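Local coordinates for protein pelota homolog (Archaeoglobus fulgidus, PDB 3OBY), which may recognise ribosomes stalled on damaged mRNA, help release them and cleave the message through a metal-dependent endoribonuclease activity, at residues 12-17 against 104-109; 78-83 against 94-99; 185-190 against 212-217; 275-280 against 306-311. One frame throughout, in Å; residues are numbered along the deposited sequence.

Contact 1: residues 12-17 against 104-109; sequences EGEIKL and ELSIIK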
# COMPACT_ATOMS: atom_id res chain seq x y z
N GLU A 12 16.47 4.61 20.14
CA GLU A 12 15.29 4.97 20.92
C GLU A 12 14.78 6.32 20.44
O GLU A 12 15.56 7.23 20.17
CB GLU A 12 15.63 5.04 22.41
CG GLU A 12 14.57 5.69 23.27
CD GLU A 12 14.81 5.44 24.75
OE1 GLU A 12 15.99 5.31 25.15
OE2 GLU A 12 13.82 5.38 25.51
N GLY A 13 13.46 6.44 20.33
CA GLY A 13 12.88 7.68 19.87
C GLY A 13 11.52 7.45 19.27
O GLY A 13 10.91 6.40 19.46
N GLU A 14 11.04 8.44 18.52
CA GLU A 14 9.73 8.34 17.90
C GLU A 14 9.79 8.15 16.39
O GLU A 14 10.61 8.74 15.69
CB GLU A 14 8.91 9.60 18.21
CG GLU A 14 7.99 10.06 17.08
CD GLU A 14 7.17 11.29 17.45
OE1 GLU A 14 7.53 11.96 18.43
OE2 GLU A 14 6.18 11.57 16.74
N ILE A 15 8.89 7.30 15.90
CA ILE A 15 8.76 7.04 14.48
C ILE A 15 7.30 7.30 14.15
O ILE A 15 6.40 6.69 14.73
CB ILE A 15 9.11 5.59 14.11
CG1 ILE A 15 10.55 5.27 14.52
CG2 ILE A 15 8.96 5.40 12.61
CD1 ILE A 15 11.03 3.89 14.10
N LYS A 16 7.06 8.23 13.24
CA LYS A 16 5.72 8.59 12.83
C LYS A 16 5.51 7.96 11.46
O LYS A 16 6.23 8.28 10.51
CB LYS A 16 5.59 10.11 12.75
CG LYS A 16 4.22 10.60 12.30
CD LYS A 16 4.14 12.11 12.28
CE LYS A 16 4.41 12.70 13.66
NZ LYS A 16 4.32 14.20 13.69
N LEU A 17 4.53 7.07 11.36
CA LEU A 17 4.25 6.36 10.12
C LEU A 17 2.78 6.14 9.79
O LEU A 17 1.90 6.44 10.58
CB LEU A 17 4.97 5.00 10.17
CG LEU A 17 4.95 4.35 11.55
CD1 LEU A 17 3.52 3.92 11.89
CD2 LEU A 17 5.88 3.16 11.57
N GLU A 104 -2.42 7.96 10.32
CA GLU A 104 -1.11 8.23 10.86
C GLU A 104 -1.05 7.96 12.36
O GLU A 104 -2.03 8.11 13.08
CB GLU A 104 -0.73 9.69 10.61
CG GLU A 104 0.70 10.01 10.96
CD GLU A 104 0.96 11.50 11.01
OE1 GLU A 104 0.49 12.14 11.97
OE2 GLU A 104 1.61 12.03 10.08
N LEU A 105 0.12 7.54 12.82
CA LEU A 105 0.34 7.28 14.22
C LEU A 105 1.84 7.36 14.50
O LEU A 105 2.66 7.15 13.59
CB LEU A 105 -0.18 5.90 14.63
CG LEU A 105 0.59 4.68 14.13
CD1 LEU A 105 0.51 3.58 15.16
CD2 LEU A 105 0.03 4.24 12.79
N SER A 106 2.19 7.67 15.74
CA SER A 106 3.57 7.78 16.17
C SER A 106 3.83 6.77 17.28
O SER A 106 3.08 6.69 18.26
CB SER A 106 3.86 9.19 16.70
OG SER A 106 3.87 10.13 15.65
N ILE A 107 4.90 6.00 17.11
CA ILE A 107 5.29 5.00 18.10
C ILE A 107 6.59 5.53 18.69
O ILE A 107 7.52 5.89 17.97
CB ILE A 107 5.54 3.63 17.43
CG1 ILE A 107 4.23 3.10 16.84
CG2 ILE A 107 6.08 2.62 18.42
CD1 ILE A 107 4.42 1.87 15.98
N ILE A 108 6.65 5.59 20.02
CA ILE A 108 7.82 6.06 20.72
C ILE A 108 8.25 4.96 21.68
O ILE A 108 7.49 4.60 22.58
CB ILE A 108 7.51 7.33 21.52
CG1 ILE A 108 6.91 8.39 20.58
CG2 ILE A 108 8.78 7.87 22.18
CD1 ILE A 108 6.51 9.67 21.27
N LYS A 109 9.46 4.44 21.47
CA LYS A 109 10.00 3.36 22.29
C LYS A 109 11.47 3.18 21.98
O LYS A 109 12.07 3.96 21.22
CB LYS A 109 9.29 2.05 21.95
CG LYS A 109 9.48 1.65 20.48
CD LYS A 109 8.60 0.49 20.02
CE LYS A 109 8.93 -0.80 20.76
NZ LYS A 109 8.06 -1.94 20.35

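Contact 2: residues 78-83 against 94-99; sequences RLRVSG and YHTLNI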
# COMPACT_ATOMS: atom_id res chain seq x y z
N ARG A 78 -9.08 -3.39 11.95
CA ARG A 78 -8.68 -2.28 12.81
C ARG A 78 -7.89 -2.80 14.00
O ARG A 78 -8.22 -3.82 14.59
CB ARG A 78 -9.91 -1.53 13.34
CG ARG A 78 -10.94 -1.13 12.30
CD ARG A 78 -12.11 -0.39 12.94
NE ARG A 78 -11.74 0.96 13.33
CZ ARG A 78 -12.23 1.59 14.39
NH1 ARG A 78 -13.12 0.99 15.17
NH2 ARG A 78 -11.85 2.83 14.66
N LEU A 79 -6.84 -2.06 14.35
CA LEU A 79 -5.98 -2.43 15.47
C LEU A 79 -6.37 -1.59 16.67
O LEU A 79 -6.32 -0.36 16.60
CB LEU A 79 -4.52 -2.18 15.08
CG LEU A 79 -3.40 -2.59 16.03
CD1 LEU A 79 -3.58 -4.02 16.46
CD2 LEU A 79 -2.08 -2.40 15.31
N ARG A 80 -6.78 -2.23 17.76
CA ARG A 80 -7.17 -1.48 18.96
C ARG A 80 -6.02 -1.35 19.94
O ARG A 80 -5.54 -2.34 20.49
CB ARG A 80 -8.34 -2.15 19.67
CG ARG A 80 -8.80 -1.38 20.90
CD ARG A 80 -9.87 -2.11 21.69
NE ARG A 80 -11.05 -2.38 20.88
CZ ARG A 80 -11.45 -3.60 20.53
NH1 ARG A 80 -10.75 -4.66 20.91
NH2 ARG A 80 -12.53 -3.75 19.78
N VAL A 81 -5.56 -0.11 20.13
CA VAL A 81 -4.47 0.17 21.06
C VAL A 81 -5.02 0.98 22.23
O VAL A 81 -5.55 2.08 22.05
CB VAL A 81 -3.35 0.97 20.38
CG1 VAL A 81 -2.24 1.26 21.37
CG2 VAL A 81 -2.81 0.20 19.20
N SER A 82 -4.90 0.43 23.43
CA SER A 82 -5.40 1.11 24.60
C SER A 82 -4.36 1.22 25.71
O SER A 82 -3.46 0.39 25.83
CB SER A 82 -6.65 0.40 25.12
OG SER A 82 -6.39 -0.95 25.42
N GLY A 83 -4.49 2.27 26.52
CA GLY A 83 -3.57 2.48 27.62
C GLY A 83 -3.91 3.72 28.43
O GLY A 83 -4.94 4.36 28.22
N TYR A 94 -7.73 7.23 30.86
CA TYR A 94 -7.37 6.18 29.91
C TYR A 94 -8.07 6.41 28.59
O TYR A 94 -9.12 7.05 28.53
CB TYR A 94 -7.71 4.80 30.49
CG TYR A 94 -6.91 4.46 31.74
CD1 TYR A 94 -7.11 5.14 32.94
CD2 TYR A 94 -5.91 3.47 31.70
CE1 TYR A 94 -6.34 4.86 34.07
CE2 TYR A 94 -5.14 3.18 32.82
CZ TYR A 94 -5.36 3.88 34.00
OH TYR A 94 -4.59 3.60 35.11
N HIS A 95 -7.50 5.89 27.51
CA HIS A 95 -8.07 6.09 26.19
C HIS A 95 -7.68 4.98 25.22
O HIS A 95 -6.73 4.23 25.46
CB HIS A 95 -7.60 7.44 25.65
CG HIS A 95 -8.36 7.91 24.45
ND1 HIS A 95 -9.68 8.29 24.51
CD2 HIS A 95 -7.97 8.08 23.16
CE1 HIS A 95 -10.07 8.68 23.31
NE2 HIS A 95 -9.06 8.56 22.48
N THR A 96 -8.42 4.88 24.12
CA THR A 96 -8.16 3.85 23.11
C THR A 96 -7.94 4.47 21.73
O THR A 96 -8.71 5.31 21.28
CB THR A 96 -9.34 2.85 23.00
OG1 THR A 96 -9.48 2.12 24.23
CG2 THR A 96 -9.11 1.88 21.87
N LEU A 97 -6.87 4.04 21.07
CA LEU A 97 -6.57 4.53 19.73
C LEU A 97 -6.87 3.38 18.77
O LEU A 97 -6.40 2.26 18.97
CB LEU A 97 -5.08 4.94 19.64
CG LEU A 97 -4.49 5.94 20.65
CD1 LEU A 97 -2.97 5.93 20.57
CD2 LEU A 97 -5.01 7.34 20.37
N ASN A 98 -7.68 3.64 17.75
CA ASN A 98 -8.01 2.60 16.77
C ASN A 98 -7.27 2.86 15.46
O ASN A 98 -7.59 3.79 14.73
CB ASN A 98 -9.53 2.54 16.50
CG ASN A 98 -10.30 1.88 17.64
OD1 ASN A 98 -9.95 0.80 18.10
ND2 ASN A 98 -11.37 2.53 18.07
N ILE A 99 -6.28 2.02 15.16
CA ILE A 99 -5.51 2.18 13.94
C ILE A 99 -6.08 1.44 12.74
O ILE A 99 -6.38 0.25 12.82
CB ILE A 99 -4.06 1.68 14.13
CG1 ILE A 99 -3.50 2.21 15.44
CG2 ILE A 99 -3.21 2.13 12.95
CD1 ILE A 99 -3.68 3.71 15.62

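Contact 3: residues 185-190 against 212-217; sequences FKYLIV and AKNAVV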
# COMPACT_ATOMS: atom_id res chain seq x y z
N PHE A 185 8.42 7.12 -17.57
CA PHE A 185 7.72 6.98 -16.30
C PHE A 185 6.71 5.86 -16.49
O PHE A 185 6.62 5.27 -17.56
CB PHE A 185 6.97 8.26 -15.98
CG PHE A 185 5.99 8.66 -17.03
CD1 PHE A 185 6.40 9.29 -18.19
CD2 PHE A 185 4.65 8.32 -16.89
CE1 PHE A 185 5.50 9.60 -19.19
CE2 PHE A 185 3.73 8.62 -17.89
CZ PHE A 185 4.15 9.25 -19.05
N LYS A 186 5.93 5.55 -15.45
CA LYS A 186 4.94 4.50 -15.60
C LYS A 186 3.51 5.00 -15.48
O LYS A 186 2.64 4.54 -16.19
CB LYS A 186 5.20 3.36 -14.61
CG LYS A 186 5.72 3.78 -13.26
CD LYS A 186 6.45 2.60 -12.62
CE LYS A 186 7.89 2.49 -13.09
NZ LYS A 186 8.73 3.57 -12.51
N TYR A 187 3.26 5.95 -14.59
CA TYR A 187 1.90 6.46 -14.43
C TYR A 187 1.82 7.95 -14.68
O TYR A 187 2.69 8.72 -14.26
CB TYR A 187 1.34 6.15 -13.03
CG TYR A 187 1.11 4.69 -12.79
CD1 TYR A 187 0.10 4.00 -13.47
CD2 TYR A 187 1.92 3.97 -11.92
CE1 TYR A 187 -0.10 2.64 -13.27
CE2 TYR A 187 1.73 2.61 -11.72
CZ TYR A 187 0.73 1.95 -12.40
OH TYR A 187 0.56 0.60 -12.21
N LEU A 188 0.76 8.35 -15.37
CA LEU A 188 0.53 9.74 -15.71
C LEU A 188 -0.75 10.26 -15.08
O LEU A 188 -1.80 9.61 -15.15
CB LEU A 188 0.46 9.89 -17.24
CG LEU A 188 0.08 11.26 -17.81
CD1 LEU A 188 1.17 12.27 -17.50
CD2 LEU A 188 -0.14 11.16 -19.31
N ILE A 189 -0.66 11.42 -14.45
CA ILE A 189 -1.83 12.07 -13.88
C ILE A 189 -2.05 13.24 -14.83
O ILE A 189 -1.15 14.05 -15.03
CB ILE A 189 -1.58 12.62 -12.45
CG1 ILE A 189 -1.41 11.48 -11.45
CG2 ILE A 189 -2.76 13.46 -12.02
CD1 ILE A 189 -0.27 10.55 -11.76
N VAL A 190 -3.22 13.30 -15.43
CA VAL A 190 -3.55 14.37 -16.37
C VAL A 190 -4.66 15.25 -15.79
O VAL A 190 -5.80 14.80 -15.65
CB VAL A 190 -4.04 13.78 -17.70
CG1 VAL A 190 -4.30 14.87 -18.71
CG2 VAL A 190 -3.02 12.80 -18.23
N ALA A 212 -1.37 5.52 -22.45
CA ALA A 212 -2.75 5.79 -22.04
C ALA A 212 -3.30 4.76 -21.06
O ALA A 212 -4.19 5.07 -20.27
CB ALA A 212 -3.64 5.88 -23.27
N LYS A 213 -2.79 3.53 -21.10
CA LYS A 213 -3.28 2.49 -20.22
C LYS A 213 -2.92 2.74 -18.76
O LYS A 213 -3.52 2.18 -17.85
CB LYS A 213 -2.75 1.11 -20.65
CG LYS A 213 -1.35 0.80 -20.18
CD LYS A 213 -0.91 -0.58 -20.66
CE LYS A 213 0.41 -1.00 -20.03
NZ LYS A 213 1.53 -0.06 -20.33
N ASN A 214 -1.93 3.60 -18.55
CA ASN A 214 -1.50 3.95 -17.21
C ASN A 214 -1.63 5.44 -16.96
O ASN A 214 -0.83 6.03 -16.24
CB ASN A 214 -0.05 3.52 -17.01
CG ASN A 214 0.10 2.03 -16.93
OD1 ASN A 214 1.16 1.49 -17.27
ND2 ASN A 214 -0.94 1.35 -16.48
N ALA A 215 -2.64 6.05 -17.56
CA ALA A 215 -2.89 7.48 -17.41
C ALA A 215 -4.29 7.71 -16.88
O ALA A 215 -5.23 7.00 -17.26
CB ALA A 215 -2.72 8.17 -18.75
N VAL A 216 -4.44 8.69 -15.99
CA VAL A 216 -5.75 9.01 -15.42
C VAL A 216 -6.00 10.51 -15.43
O VAL A 216 -5.09 11.30 -15.20
CB VAL A 216 -5.89 8.51 -13.97
CG1 VAL A 216 -5.61 7.01 -13.91
CG2 VAL A 216 -4.93 9.27 -13.06
N VAL A 217 -7.25 10.89 -15.72
CA VAL A 217 -7.64 12.29 -15.74
C VAL A 217 -8.35 12.65 -14.45
O VAL A 217 -9.37 12.05 -14.11
CB VAL A 217 -8.58 12.60 -16.92
CG1 VAL A 217 -8.99 14.06 -16.89
CG2 VAL A 217 -7.90 12.26 -18.22

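Contact 4: residues 275-280 against 306-311; sequences EAHNYR and REVEES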
# COMPACT_ATOMS: atom_id res chain seq x y z
N GLU A 275 0.24 -28.50 6.19
CA GLU A 275 1.07 -29.64 5.80
C GLU A 275 2.38 -29.12 5.22
O GLU A 275 3.47 -29.57 5.61
CB GLU A 275 0.37 -30.50 4.75
CG GLU A 275 1.07 -31.84 4.47
CD GLU A 275 0.48 -32.61 3.29
OE1 GLU A 275 0.41 -33.86 3.37
OE2 GLU A 275 0.11 -31.99 2.27
N ALA A 276 2.28 -28.17 4.30
CA ALA A 276 3.45 -27.59 3.68
C ALA A 276 4.31 -26.86 4.71
O ALA A 276 5.54 -26.92 4.67
CB ALA A 276 3.03 -26.62 2.58
N HIS A 277 3.66 -26.18 5.65
CA HIS A 277 4.37 -25.44 6.68
C HIS A 277 5.17 -26.36 7.58
O HIS A 277 6.21 -25.96 8.10
CB HIS A 277 3.38 -24.63 7.53
CG HIS A 277 4.04 -23.72 8.53
ND1 HIS A 277 4.92 -22.73 8.16
CD2 HIS A 277 3.94 -23.66 9.88
CE1 HIS A 277 5.34 -22.10 9.24
NE2 HIS A 277 4.75 -22.64 10.30
N ASN A 278 4.71 -27.59 7.75
CA ASN A 278 5.41 -28.55 8.60
C ASN A 278 6.82 -28.79 8.09
O ASN A 278 7.71 -29.19 8.84
CB ASN A 278 4.64 -29.87 8.66
CG ASN A 278 5.40 -30.96 9.39
OD1 ASN A 278 6.23 -31.66 8.80
ND2 ASN A 278 5.13 -31.10 10.68
N TYR A 279 7.02 -28.54 6.80
CA TYR A 279 8.33 -28.71 6.18
C TYR A 279 8.93 -27.35 5.84
O TYR A 279 9.94 -27.27 5.14
CB TYR A 279 8.19 -29.56 4.91
CG TYR A 279 7.63 -30.95 5.16
CD1 TYR A 279 8.36 -31.90 5.87
CD2 TYR A 279 6.37 -31.30 4.69
CE1 TYR A 279 7.86 -33.17 6.11
CE2 TYR A 279 5.85 -32.57 4.92
CZ TYR A 279 6.60 -33.50 5.63
OH TYR A 279 6.09 -34.76 5.86
N ARG A 280 8.31 -26.29 6.34
CA ARG A 280 8.76 -24.93 6.08
C ARG A 280 9.01 -24.72 4.58
O ARG A 280 10.02 -24.14 4.17
CB ARG A 280 10.02 -24.63 6.89
CG ARG A 280 9.79 -24.60 8.40
CD ARG A 280 8.87 -23.45 8.82
NE ARG A 280 8.72 -23.35 10.27
CZ ARG A 280 7.84 -24.05 10.98
NH1 ARG A 280 7.79 -23.89 12.30
NH2 ARG A 280 7.00 -24.88 10.39
N ARG A 306 3.72 -15.62 11.69
CA ARG A 306 5.01 -15.25 12.28
C ARG A 306 6.03 -16.31 11.87
O ARG A 306 7.14 -15.99 11.47
CB ARG A 306 4.94 -15.22 13.81
CG ARG A 306 3.79 -14.42 14.40
CD ARG A 306 3.62 -14.76 15.88
NE ARG A 306 2.30 -14.38 16.40
CZ ARG A 306 1.80 -14.83 17.55
NH1 ARG A 306 2.50 -15.67 18.30
NH2 ARG A 306 0.59 -14.44 17.93
N GLU A 307 5.63 -17.58 11.99
CA GLU A 307 6.50 -18.70 11.66
C GLU A 307 6.92 -18.72 10.20
O GLU A 307 8.06 -19.08 9.89
CB GLU A 307 5.83 -20.02 12.03
CG GLU A 307 5.80 -20.26 13.54
CD GLU A 307 5.21 -21.60 13.93
OE1 GLU A 307 5.19 -21.90 15.14
OE2 GLU A 307 4.76 -22.34 13.03
N VAL A 308 6.02 -18.34 9.30
CA VAL A 308 6.38 -18.32 7.89
C VAL A 308 7.50 -17.30 7.67
O VAL A 308 8.50 -17.60 7.02
CB VAL A 308 5.18 -17.94 7.00
CG1 VAL A 308 5.66 -17.55 5.61
CG2 VAL A 308 4.21 -19.11 6.92
N GLU A 309 7.31 -16.11 8.22
CA GLU A 309 8.31 -15.05 8.09
C GLU A 309 9.60 -15.44 8.79
O GLU A 309 10.67 -15.32 8.22
CB GLU A 309 7.77 -13.72 8.67
CG GLU A 309 6.50 -13.22 7.99
CD GLU A 309 6.11 -11.79 8.39
OE1 GLU A 309 6.31 -11.41 9.57
OE2 GLU A 309 5.60 -11.06 7.53
N GLU A 310 9.50 -15.93 10.03
CA GLU A 310 10.68 -16.34 10.76
C GLU A 310 11.50 -17.34 9.95
O GLU A 310 12.66 -17.59 10.24
CB GLU A 310 10.29 -16.95 12.10
CG GLU A 310 9.94 -15.92 13.13
CD GLU A 310 9.19 -16.50 14.30
OE1 GLU A 310 9.21 -17.74 14.45
OE2 GLU A 310 8.59 -15.73 15.07
N SER A 311 10.88 -17.92 8.93
CA SER A 311 11.58 -18.88 8.09
C SER A 311 11.87 -18.30 6.71
O SER A 311 12.07 -19.03 5.75
CB SER A 311 10.75 -20.16 7.95
OG SER A 311 10.93 -20.99 9.08
O HOH W 1 9.48 -21.10 11.71

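Contact 1: residues 12-17 against 104-109
Ile-15 and Ile-107 face each other as an antiparallel hydrogen-bonded pair, Ile-15 N to Ile-107 O and Ile-107 N to Ile-15 O both spanning 2.9 Å. Gly-13 with Lys-109 and Leu-17 with Leu-105 repeat the reciprocal pair of hydrogen bonds on either side, giving six backbone bonds in all. The packed face of this ladder carries Ile-15, Leu-17, Leu-105 and Ile-107. Here Leu-17 CD1 meets Leu-105 CD2 at 3.6 Å; both leucines have CG lodged between backbone N and carbonyl carbon (chi1 38° and 71°), and their branched ends cross at a slant near the end of the ladder. Helix 113-123 lies over this side, with Leu-116 and Leu-119 on Ile-15. Lys-109 leaves from the same face, but its NZ ends in salt bridges to Glu-33 and Asp-36.

The other face is looser and polar. Ser-106 OG donates to Glu-14 OE2 (2.9 Å), meeting the oxygen on its anti side and 31° out of the carboxylate plane, and has a weak second bond with Arg-62. The methylenes of Lys-16 run past this hydroxyl and past the carboxylate of Glu-104; Lys-16 NZ stays 4.7 Å from Glu-104 OE1, so attraction there is at most long-range. Ile-108 CG1 lies against Glu-14 CB. In the Sm-fold N-terminal domain these are neighbouring strands, far apart in sequence. The chemistry divides the work: backbone bonds fix the register, apolar branches seal the helix-covered face, and the opposite face keeps a serine-carboxylate bond among partly exposed charged chains.

Contact 2: residues 78-83 against 94-99
Arg-78 lays one face of its guanidinium over CB of Asn-98, Arg-78 CZ lying 3.6 Å from Asn-98 CB with the guanidinium and amide planes 51° apart. This is contact without a hydrogen bond, since Arg-78 NH2 and Asn-98 ND2 are both donors. The bend at chi3 (74°) folds the arginine back across the neighbouring strand. Replacing Arg-78 by an alanine would probably uncover this flank of Asn-98 and leave its amide freer to turn. On the sheet face that carries Asn-98, Arg-80 CG touches Thr-96 CG2 at 3.4 Å, while the Arg-80 guanidinium goes on to a salt bridge with Glu-71.

Leu-79, Val-81, Leu-97 and Ile-99 occupy the reverse face; Leu-79 CB and Ile-99 CB are 4.0 Å apart, and Leu-25 of helix 22-31 packs on Ile-99. Three hydrogen-bonded pairs, Leu-79 with Ile-99, Val-81 with Leu-97 and Gly-83 with His-95, join the strands of this beta hairpin, which ends one edge of the antiparallel sheet in the Sm-fold domain. Leu-79 N to Ile-99 O is almost straight (175°). The chemistry implies a hairpin held by its backbone, polar on the Asn-98 face and mostly apolar on the other, where His-95, bonded through NE2 to Thr-42, is the exception.

Contact 3: residues 185-190 against 212-217
Val-190 N gives the shortest polar bond here, 2.7 Å to Val-216 O, nearly straight at 170°. Val-216 N in turn donates to Leu-188 O (2.9 Å), and Leu-188 N to Asn-214 O, where the donor lies in the carbonyl plane. The bonds alternate from strand to strand, as parallel pairing demands.

Ahead of the paired strands, Asn-214 turns its CB toward 185-190. That carbon lies against Lys-186 O, and the amide passes obliquely by the CE1 corner of the Tyr-187 ring, the two planes 60° apart and Asn-214 ND2 3.6 Å from Tyr-187 CE1. Asn-214 O also lies at the ring edge, near its plane. With CG anti to the carbonyl carbon (chi1 -68°), Tyr-187 carries its ring beside this asparagine; Ile-240 and Val-244 of helix 236-262 also touch it. A serine in place of Tyr-187 would probably open a gap between Asn-214 and that helix and let the amide turn more easily.

Strand 187-191 lies between 131-137 and 215-217 in the mixed sheet of the central domain. It is joined to its parallel neighbour, strand 215-217, by a beta-alpha-beta crossover through helix 196-207. On the face turned to the crossover helix, Leu-188 CB meets Ala-215 CB at 3.9 Å and Val-190 CB meets Val-217 CG2 at 4.2 Å, with Leu-201 against Val-217. On the opposite face Ile-189 is only loosely placed against Val-216, its CG1 4.5 Å from Val-216 CG2.

Contact 4: residues 275-280 against 306-311
A chi1 of -174° swings the His-277 imidazole away from its own backbone N and toward helix 301-310, while Glu-307 has CG anti to its carbonyl carbon (chi1 -73°) and an extended chain that sets its carboxylate beside the ring. His-277 NE2 donates to Glu-307 OE2 at 2.7 Å, meeting the anti lone pair of this oxygen, which lies in the plane of the imidazole. Ring and carboxylate are nearly coplanar, 18° apart, so the bond restrains the rotation of both groups. Val-308 CG2 packs 3.9 Å from the other ring nitrogen, His-277 ND1.

Arg-280, bent at chi2, brings NH2 of its guanidinium over the rim of one imidazole face, without a hydrogen bond to the ring. This NH2 donates to His-277 O (2.7 Å) from above the carbonyl plane, and the backbone N of Arg-280 reaches that same oxygen from the opposite face. Arg-280 NH1 forms a 3.5 Å salt bridge with Glu-307 OE2, but the oxygen is well out of the guanidinium plane and the attraction is purely electrostatic. The charge nearby would probably favour an ionised carboxylate. A water accepts from Arg-280 NE, donates to Glu-307 O and hydrogen-bonds Ser-311 OG, linking the arginine to the last turn of helix 301-310. Arg-280 takes positive phi as the C-prime residue of a Schellman motif, a common helix ending, which closes helix 270-277 and is here coupled to a His-carboxylate bond between two helices of the C-terminal domain.

From the N terminus, strand 14-18 pairs with strand 105-108 in contact 1, which closes a long loop spanning most of the Sm-fold domain. Contact 2 closes within that loop, as a short hairpin whose second strand leads directly to 105-108. The two belong to one sheet, and Leu-105 CD2 touches Ile-99 CG2 at 3.9 Å. Contact 3 follows in series, joining parallel strands of the central domain, its centre about 34 Å from that of contact 1. Contact 4 closes last, tying two helix ends in the C-terminal domain, its centre about 40 Å from that of contact 3. No contacts cross along the chain, and each domain is tied internally.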